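Clan CA, family C40, NlpC/P60 superfamily cysteine peptidase (Trichomonas vaginalis, PDB 6BIO) is probably a cysteine peptidase of the NlpC/P60 type that hydrolyses bacterial peptidoglycan. Local coordinates at residues Q18-L23 and E81-P86; D51-I56 and A189-D194. All blocks are in the same frame, centred on the assembly; numbering follows the deposited sequence.

Contact 1 (Q18-L23 and E81-P86); sequences QTIGRL and EEITIP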
ATOM      1  N   GLN A  18       5.380  15.699   2.268  1.00  7.08           N
ATOM      2  CA  GLN A  18       4.105  15.016   2.430  1.00  7.07           C
ATOM      3  C   GLN A  18       3.920  14.629   3.888  1.00  6.10           C
ATOM      4  O   GLN A  18       4.869  14.550   4.657  1.00  6.55           O
ATOM      5  CB  GLN A  18       4.054  13.765   1.560  1.00  8.23           C
ATOM      6  CG  GLN A  18       4.022  14.091   0.100  1.00  8.64           C
ATOM      7  CD  GLN A  18       4.389  12.911  -0.789  1.00  8.35           C
ATOM      8  OE1 GLN A  18       3.630  11.943  -0.915  1.00  7.87           O
ATOM      9  NE2 GLN A  18       5.543  13.003  -1.453  1.00  8.30           N
ATOM     10  N   THR A  19       2.677  14.368   4.260  1.00  6.46           N
ATOM     11  CA  THR A  19       2.300  13.856   5.574  1.00  5.98           C
ATOM     12  C   THR A  19       1.585  12.526   5.380  1.00  6.33           C
ATOM     13  O   THR A  19       1.439  12.033   4.265  1.00  6.86           O
ATOM     14  CB  THR A  19       1.481  14.877   6.354  1.00  7.38           C
ATOM     15  OG1 THR A  19       0.341  15.227   5.559  1.00  8.17           O
ATOM     16  CG2 THR A  19       2.296  16.109   6.730  1.00  8.52           C
ATOM     17  N   ILE A  20       1.165  11.925   6.472  1.00  6.32           N
ATOM     18  CA  ILE A  20       0.538  10.602   6.478  1.00  6.09           C
ATOM     19  C   ILE A  20      -0.927  10.786   6.765  1.00  6.58           C
ATOM     20  O   ILE A  20      -1.281  11.469   7.717  1.00  7.44           O
ATOM     21  CB  ILE A  20       1.141   9.671   7.550  1.00  7.10           C
ATOM     22  CG1 ILE A  20       2.644   9.556   7.327  1.00  7.16           C
ATOM     23  CG2 ILE A  20       0.456   8.303   7.524  1.00  7.64           C
ATOM     24  CD1 ILE A  20       3.383   8.835   8.423  1.00  8.03           C
ATOM     25  N   GLY A  21      -1.769  10.109   5.988  1.00  6.67           N
ATOM     26  CA  GLY A  21      -3.181  10.068   6.256  1.00  6.38           C
ATOM     27  C   GLY A  21      -3.719   8.665   6.471  1.00  6.32           C
ATOM     28  O   GLY A  21      -3.211   7.678   5.937  1.00  6.30           O
ATOM     29  N   ARG A  22      -4.780   8.595   7.252  1.00  7.04           N
ATOM     30  CA  ARG A  22      -5.518   7.355   7.419  1.00  7.05           C
ATOM     31  C   ARG A  22      -6.976   7.678   7.136  1.00  7.00           C
ATOM     32  O   ARG A  22      -7.511   8.642   7.696  1.00  7.76           O
ATOM     33  CB  ARG A  22      -5.347   6.753   8.833  1.00  8.41           C
ATOM     34  CG  ARG A  22      -6.186   5.486   9.034  1.00 10.32           C
ATOM     35  CD  ARG A  22      -6.021   4.902  10.441  1.00 11.93           C
ATOM     36  NE  ARG A  22      -6.877   5.594  11.326  1.00 14.15           N
ATOM     37  CZ  ARG A  22      -8.095   5.193  11.695  1.00 14.43           C
ATOM     38  NH1 ARG A  22      -8.653   4.029  11.335  1.00 14.97           N
ATOM     39  NH2 ARG A  22      -8.745   5.985  12.462  1.00 15.30           N
ATOM     40  N   LEU A  23      -7.615   6.873   6.282  1.00  6.94           N
ATOM     41  CA  LEU A  23      -9.001   7.133   5.925  1.00  7.18           C
ATOM     42  C   LEU A  23      -9.933   6.766   7.060  1.00  8.20           C
ATOM     43  O   LEU A  23      -9.848   5.683   7.641  1.00  8.23           O
ATOM     44  CB  LEU A  23      -9.391   6.390   4.662  1.00  8.61           C
ATOM     45  CG  LEU A  23      -9.132   7.271   3.435  1.00 12.35           C
ATOM     46  CD1 LEU A  23      -7.679   7.464   3.187  1.00 12.32           C
ATOM     47  CD2 LEU A  23      -9.807   6.859   2.259  1.00 15.25           C
ATOM     48  N   GLU A  81      -7.774  11.494   8.354  1.00 10.11           N
ATOM     49  CA  GLU A  81      -7.082  12.170   9.433  1.00  9.69           C
ATOM     50  C   GLU A  81      -5.580  12.117   9.183  1.00  9.35           C
ATOM     51  O   GLU A  81      -5.069  11.167   8.597  1.00  9.81           O
ATOM     52  CB  GLU A  81      -7.403  11.501  10.797  1.00 10.43           C
ATOM     53  CG  GLU A  81      -6.828  10.119  10.997  1.00 12.20           C
ATOM     54  CD  GLU A  81      -7.349   9.375  12.190  1.00 14.16           C
ATOM     55  OE1 GLU A  81      -8.101   9.996  12.980  1.00 16.72           O
ATOM     56  OE2 GLU A  81      -7.007   8.184  12.365  1.00 14.26           O
ATOM     57  N   GLU A  82      -4.868  13.158   9.628  1.00  9.59           N
ATOM     58  CA  GLU A  82      -3.404  13.163   9.605  1.00 10.71           C
ATOM     59  C   GLU A  82      -2.867  12.344  10.771  1.00 10.36           C
ATOM     60  O   GLU A  82      -3.411  12.390  11.884  1.00 12.19           O
ATOM     61  CB  GLU A  82      -2.850  14.582   9.716  1.00 13.71           C
ATOM     62  CG  GLU A  82      -3.337  15.455   8.603  1.00 16.95           C
ATOM     63  CD  GLU A  82      -2.210  16.173   7.850  1.00 18.34           C
ATOM     64  OE1 GLU A  82      -1.045  16.114   8.257  1.00 20.60           O
ATOM     65  OE2 GLU A  82      -2.510  16.845   6.850  1.00 18.28           O
ATOM     66  N   ILE A  83      -1.780  11.628  10.520  1.00  9.98           N
ATOM     67  CA  ILE A  83      -1.162  10.722  11.474  1.00 11.17           C
ATOM     68  C   ILE A  83       0.289  11.116  11.636  1.00 10.28           C
ATOM     69  O   ILE A  83       0.994  11.269  10.630  1.00  9.73           O
ATOM     70  CB  ILE A  83      -1.190   9.294  10.873  1.00 12.82           C
ATOM     71  CG1 ILE A  83      -2.621   8.781  10.679  1.00 13.73           C
ATOM     72  CG2 ILE A  83      -0.297   8.331  11.674  1.00 13.82           C
ATOM     73  CD1 ILE A  83      -3.350   8.564  11.983  1.00 14.16           C
ATOM     74  N   THR A  84       0.750  11.194  12.882  1.00  9.99           N
ATOM     75  CA  THR A  84       2.182  11.218  13.166  1.00 10.04           C
ATOM     76  C   THR A  84       2.525  10.055  14.087  1.00 10.20           C
ATOM     77  O   THR A  84       1.696   9.620  14.882  1.00 11.77           O
ATOM     78  CB  THR A  84       2.678  12.564  13.737  1.00 11.45           C
ATOM     79  OG1 THR A  84       2.093  12.789  15.020  1.00 12.66           O
ATOM     80  CG2 THR A  84       2.284  13.709  12.793  1.00 11.97           C
ATOM     81  N   ILE A  85       3.753   9.560  13.984  1.00  9.90           N
ATOM     82  CA  ILE A  85       4.133   8.301  14.628  1.00  9.88           C
ATOM     83  C   ILE A  85       5.379   8.471  15.509  1.00  9.94           C
ATOM     84  O   ILE A  85       6.488   8.624  15.002  1.00 10.00           O
ATOM     85  CB  ILE A  85       4.339   7.180  13.588  1.00 10.25           C
ATOM     86  CG1 ILE A  85       3.103   7.028  12.710  1.00 10.37           C
ATOM     87  CG2 ILE A  85       4.663   5.877  14.290  1.00 11.25           C
ATOM     88  CD1 ILE A  85       3.317   6.139  11.493  1.00 10.28           C
ATOM     89  N   PRO A  86       5.248   8.406  16.832  1.00 11.01           N
ATOM     90  CA  PRO A  86       6.434   8.475  17.699  1.00 11.89           C
ATOM     91  C   PRO A  86       7.290   7.240  17.573  1.00 12.43           C
ATOM     92  O   PRO A  86       6.775   6.124  17.496  1.00 14.30           O
ATOM     93  CB  PRO A  86       5.835   8.544  19.105  1.00 13.35           C
ATOM     94  CG  PRO A  86       4.447   9.020  18.901  1.00 14.00           C
ATOM     95  CD  PRO A  86       3.995   8.445  17.599  1.00 12.74           C
TER
HETATM   96  O   HOH W   1       2.156  13.116   9.097  1.00  9.03           O
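R22 and E81 face each other at the close-knit end of two antiparallel strands, 19-23 and 81-83. Their backbones form a hydrogen-bonded pair, R22 N to E81 O at 2.9 Å and E81 N to R22 O at the same length. R22 CG lies opposite the backbone N (chi1 177°) and the chain bends at chi3 (83°), bringing both NE and NH2 of R22 to a single carboxylate oxygen, E81 OE2, at 2.8 Å. It lies in the guanidinium plane, while both nitrogens come to it from one face of a carboxylate turned 53° from that plane. D51 holds R22 NH1, so the arginine bridges two acids. In the non-hydrogen-bonded pair G21-E82, G21 CA makes a CA-H...O contact to E81 O at 3.2 Å.

Beyond I83 N, which binds I20 O, the strands diverge, and a water bridges the backbones, accepting from I20 N and donating to I83 O. Beta-branched isoleucines suit both strands: I20 CG2 packs on I83 CB, and I20 CD1 extends to I85 CD1 at 4.1 Å. At the more exposed margin T19 OG1 lies 3.2 Å from E82 OE1, while E82 OE2 bonds Y59 OH. This is an antiparallel beta ladder, strand 19-23 running between 53-60 and 80-88.

Contact 2 (D51-I56 and A189-D194); sequences DYYVHI and AYNRLD
N191 turns its amide to the backbone of Y53 and is held by paired hydrogen bonds. Y53 N points almost straight at N191 OD1 (2.9 Å), in the carbonyl plane and on a lone pair, while N191 ND2 returns a bond to Y53 O. With CG anti to the backbone N (chi1 177°), the side chain reaches out from the helix end; asparagine can thus imitate a neighbouring strand by offering both donor and acceptor. Its CB lies over one face of the Y52 ring.

Charge and stacking meet at R192. NH1 and NH2 both grip D51 O end-on, and NH2 also makes a salt bridge to D51 OD2 at 2.9 Å. The guanidinium lies flat on the Y53 ring, planes 3° apart and centres 3.6 Å apart, a cation-pi stack.

D194, with positive phi, is the C' residue of a Schellman motif ending helix 182-191, a turn that carries its carboxylate back to the sheet of strand 53-60. There H55 NE2 donates to D194 OD2 at 2.7 Å, in the imidazole plane, on the syn side of the acid but 35° out of the carboxylate plane. D119 takes H55 ND1, and N121 also bonds D194 OD2. A water donates to both Y53 O and D194 OD1.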
ATOM      1  N   ASP A  51      -9.710   2.939   6.753  1.00  6.17           N
ATOM      2  CA  ASP A  51      -8.499   2.367   7.323  1.00  6.26           C
ATOM      3  C   ASP A  51      -7.392   2.132   6.310  1.00  5.71           C
ATOM      4  O   ASP A  51      -6.385   1.542   6.666  1.00  6.82           O
ATOM      5  CB  ASP A  51      -8.792   1.131   8.167  1.00  6.95           C
ATOM      6  CG  ASP A  51      -7.729   0.841   9.206  1.00  8.14           C
ATOM      7  OD1 ASP A  51      -7.329   1.772   9.927  1.00  8.88           O
ATOM      8  OD2 ASP A  51      -7.333  -0.326   9.349  1.00  8.88           O
ATOM      9  N   TYR A  52      -7.545   2.622   5.077  1.00  5.30           N
ATOM     10  CA  TYR A  52      -6.419   2.689   4.165  1.00  5.02           C
ATOM     11  C   TYR A  52      -5.456   3.780   4.619  1.00  5.38           C
ATOM     12  O   TYR A  52      -5.852   4.798   5.186  1.00  6.82           O
ATOM     13  CB  TYR A  52      -6.903   2.991   2.736  1.00  5.94           C
ATOM     14  CG  TYR A  52      -7.445   1.801   1.936  1.00  5.75           C
ATOM     15  CD1 TYR A  52      -7.792   0.599   2.552  1.00  5.74           C
ATOM     16  CD2 TYR A  52      -7.598   1.889   0.550  1.00  5.92           C
ATOM     17  CE1 TYR A  52      -8.280  -0.456   1.818  1.00  5.68           C
ATOM     18  CE2 TYR A  52      -8.082   0.828  -0.173  1.00  5.85           C
ATOM     19  CZ  TYR A  52      -8.420  -0.342   0.452  1.00  5.96           C
ATOM     20  OH  TYR A  52      -8.904  -1.396  -0.276  1.00  6.63           O
ATOM     21  N   TYR A  53      -4.178   3.560   4.319  1.00  5.74           N
ATOM     22  CA  TYR A  53      -3.121   4.529   4.578  1.00  5.73           C
ATOM     23  C   TYR A  53      -2.716   5.219   3.272  1.00  5.54           C
ATOM     24  O   TYR A  53      -2.626   4.586   2.213  1.00  5.16           O
ATOM     25  CB  TYR A  53      -1.913   3.830   5.219  1.00  6.18           C
ATOM     26  CG  TYR A  53      -2.179   3.070   6.500  1.00  6.64           C
ATOM     27  CD1 TYR A  53      -3.260   3.325   7.293  1.00  6.97           C
ATOM     28  CD2 TYR A  53      -1.308   2.082   6.880  1.00  7.39           C
ATOM     29  CE1 TYR A  53      -3.467   2.602   8.467  1.00  7.44           C
ATOM     30  CE2 TYR A  53      -1.475   1.376   8.064  1.00  7.60           C
ATOM     31  CZ  TYR A  53      -2.562   1.642   8.837  1.00  7.84           C
ATOM     32  OH  TYR A  53      -2.741   0.921  10.012  1.00  8.73           O
ATOM     33  N   VAL A  54      -2.436   6.518   3.377  1.00  5.21           N
ATOM     34  CA  VAL A  54      -2.032   7.324   2.233  1.00  5.30           C
ATOM     35  C   VAL A  54      -0.917   8.265   2.665  1.00  5.32           C
ATOM     36  O   VAL A  54      -0.728   8.537   3.851  1.00  5.98           O
ATOM     37  CB  VAL A  54      -3.204   8.135   1.631  1.00  5.80           C
ATOM     38  CG1 VAL A  54      -4.307   7.212   1.216  1.00  6.59           C
ATOM     39  CG2 VAL A  54      -3.686   9.191   2.602  1.00  6.61           C
ATOM     40  N   HIS A  55      -0.252   8.848   1.657  1.00  5.29           N
ATOM     41  CA  HIS A  55       0.473  10.071   1.847  1.00  5.32           C
ATOM     42  C   HIS A  55      -0.426  11.234   1.445  1.00  5.68           C
ATOM     43  O   HIS A  55      -1.240  11.123   0.523  1.00  6.80           O
ATOM     44  CB  HIS A  55       1.715  10.165   0.959  1.00  6.31           C
ATOM     45  CG  HIS A  55       2.617   8.966   1.012  1.00  6.17           C
ATOM     46  ND1 HIS A  55       3.769   8.888   1.772  1.00  6.27           N
ATOM     47  CD2 HIS A  55       2.529   7.798   0.348  1.00  5.62           C
ATOM     48  CE1 HIS A  55       4.324   7.703   1.593  1.00  6.23           C
ATOM     49  NE2 HIS A  55       3.610   7.035   0.709  1.00  6.12           N
ATOM     50  N   ILE A  56      -0.277  12.356   2.132  1.00  6.43           N
ATOM     51  CA  ILE A  56      -1.032  13.578   1.841  1.00  6.90           C
ATOM     52  C   ILE A  56      -0.086  14.574   1.214  1.00  7.15           C
ATOM     53  O   ILE A  56       0.877  14.990   1.856  1.00  7.40           O
ATOM     54  CB  ILE A  56      -1.723  14.151   3.090  1.00  7.34           C
ATOM     55  CG1 ILE A  56      -2.635  13.101   3.736  1.00  7.09           C
ATOM     56  CG2 ILE A  56      -2.429  15.425   2.745  1.00  8.74           C
ATOM     57  CD1 ILE A  56      -3.078  13.512   5.114  1.00  7.77           C
ATOM     58  N   ALA A 189      -4.186  -5.389   0.995  1.00  5.48           N
ATOM     59  CA  ALA A 189      -2.856  -5.909   1.294  1.00  6.26           C
ATOM     60  C   ALA A 189      -1.797  -5.018   0.657  1.00  6.09           C
ATOM     61  O   ALA A 189      -0.777  -4.685   1.269  1.00  6.19           O
ATOM     62  CB  ALA A 189      -2.719  -7.352   0.809  1.00  6.92           C
ATOM     63  N   TYR A 190      -2.006  -4.643  -0.612  1.00  5.26           N
ATOM     64  CA  TYR A 190      -1.030  -3.779  -1.267  1.00  5.40           C
ATOM     65  C   TYR A 190      -1.049  -2.351  -0.725  1.00  4.94           C
ATOM     66  O   TYR A 190       0.004  -1.693  -0.678  1.00  5.69           O
ATOM     67  CB  TYR A 190      -1.148  -3.888  -2.807  1.00  5.64           C
ATOM     68  CG  TYR A 190      -0.356  -5.096  -3.284  1.00  6.50           C
ATOM     69  CD1 TYR A 190       1.006  -4.982  -3.425  1.00  7.67           C
ATOM     70  CD2 TYR A 190      -0.945  -6.322  -3.533  1.00  5.91           C
ATOM     71  CE1 TYR A 190       1.768  -6.049  -3.777  1.00  7.47           C
ATOM     72  CE2 TYR A 190      -0.177  -7.414  -3.885  1.00  6.55           C
ATOM     73  CZ  TYR A 190       1.182  -7.260  -4.048  1.00  6.59           C
ATOM     74  OH  TYR A 190       1.992  -8.318  -4.395  1.00  7.92           O
ATOM     75  N   ASN A 191      -2.187  -1.884  -0.209  1.00  5.32           N
ATOM     76  CA  ASN A 191      -2.223  -0.587   0.464  1.00  4.79           C
ATOM     77  C   ASN A 191      -1.214  -0.569   1.604  1.00  4.80           C
ATOM     78  O   ASN A 191      -0.525   0.431   1.817  1.00  5.78           O
ATOM     79  CB  ASN A 191      -3.618  -0.298   1.011  1.00  5.50           C
ATOM     80  CG  ASN A 191      -3.635   1.020   1.761  1.00  5.49           C
ATOM     81  OD1 ASN A 191      -3.554   1.072   2.991  1.00  6.52           O
ATOM     82  ND2 ASN A 191      -3.680   2.104   1.020  1.00  5.83           N
ATOM     83  N   ARG A 192      -1.103  -1.672   2.345  1.00  5.19           N
ATOM     84  CA  ARG A 192      -0.168  -1.747   3.462  1.00  5.89           C
ATOM     85  C   ARG A 192       1.292  -1.794   3.043  1.00  6.37           C
ATOM     86  O   ARG A 192       2.182  -1.625   3.895  1.00  8.00           O
ATOM     87  CB  ARG A 192      -0.538  -2.954   4.293  1.00  6.62           C
ATOM     88  CG  ARG A 192      -1.848  -2.811   5.087  1.00  6.70           C
ATOM     89  CD  ARG A 192      -1.813  -1.667   6.042  1.00  8.28           C
ATOM     90  NE  ARG A 192      -2.938  -1.603   6.957  1.00  8.73           N
ATOM     91  CZ  ARG A 192      -3.971  -0.788   6.851  1.00  8.80           C
ATOM     92  NH1 ARG A 192      -4.125  -0.016   5.811  1.00  8.25           N
ATOM     93  NH2 ARG A 192      -4.870  -0.753   7.816  1.00  8.93           N
ATOM     94  N   LEU A 193       1.570  -1.959   1.753  1.00  5.63           N
ATOM     95  CA  LEU A 193       2.903  -1.863   1.165  1.00  6.08           C
ATOM     96  C   LEU A 193       3.061  -0.600   0.335  1.00  6.23           C
ATOM     97  O   LEU A 193       4.056  -0.443  -0.393  1.00  7.06           O
ATOM     98  CB  LEU A 193       3.158  -3.100   0.293  1.00  6.42           C
ATOM     99  CG  LEU A 193       3.101  -4.413   1.096  1.00  7.59           C
ATOM    100  CD1 LEU A 193       3.171  -5.611   0.174  1.00  9.25           C
ATOM    101  CD2 LEU A 193       4.221  -4.519   2.153  1.00  9.08           C
ATOM    102  N   ASP A 194       2.110   0.325   0.440  1.00  5.74           N
ATOM    103  CA  ASP A 194       2.177   1.590  -0.287  1.00  5.46           C
ATOM    104  C   ASP A 194       2.250   1.354  -1.791  1.00  5.25           C
ATOM    105  O   ASP A 194       2.938   2.078  -2.509  1.00  5.99           O
ATOM    106  CB  ASP A 194       3.322   2.473   0.213  1.00  5.94           C
ATOM    107  CG  ASP A 194       3.224   3.940  -0.219  1.00  5.95           C
ATOM    108  OD1 ASP A 194       2.123   4.438  -0.512  1.00  5.69           O
ATOM    109  OD2 ASP A 194       4.319   4.559  -0.199  1.00  6.56           O
TER
HETATM  110  O   HOH W   2       0.241   4.508   1.608  1.00  8.23           O

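Strand 53-60 lies beside strand 19-23 in one sheet, so the two contacts meet directly: G21 N is 2.8 Å from V54 O, a probable hydrogen bond. Contact 1 stays within that sheet, with backbone pairing and isoleucine packing, and E82 exposed at its margin. Contact 2, nearer the centre of the chain and with more of its touching residues buried, joins the sheet to the end of a helix in the NlpC/P60 region; without a shared strand ladder, every direct hydrogen bond across it has a side chain at one end or both. D51 connects the two, its OD1 taking R22 and its OD2 R192. Both contacts use arginine, but R192 adds a flat stack on tyrosine.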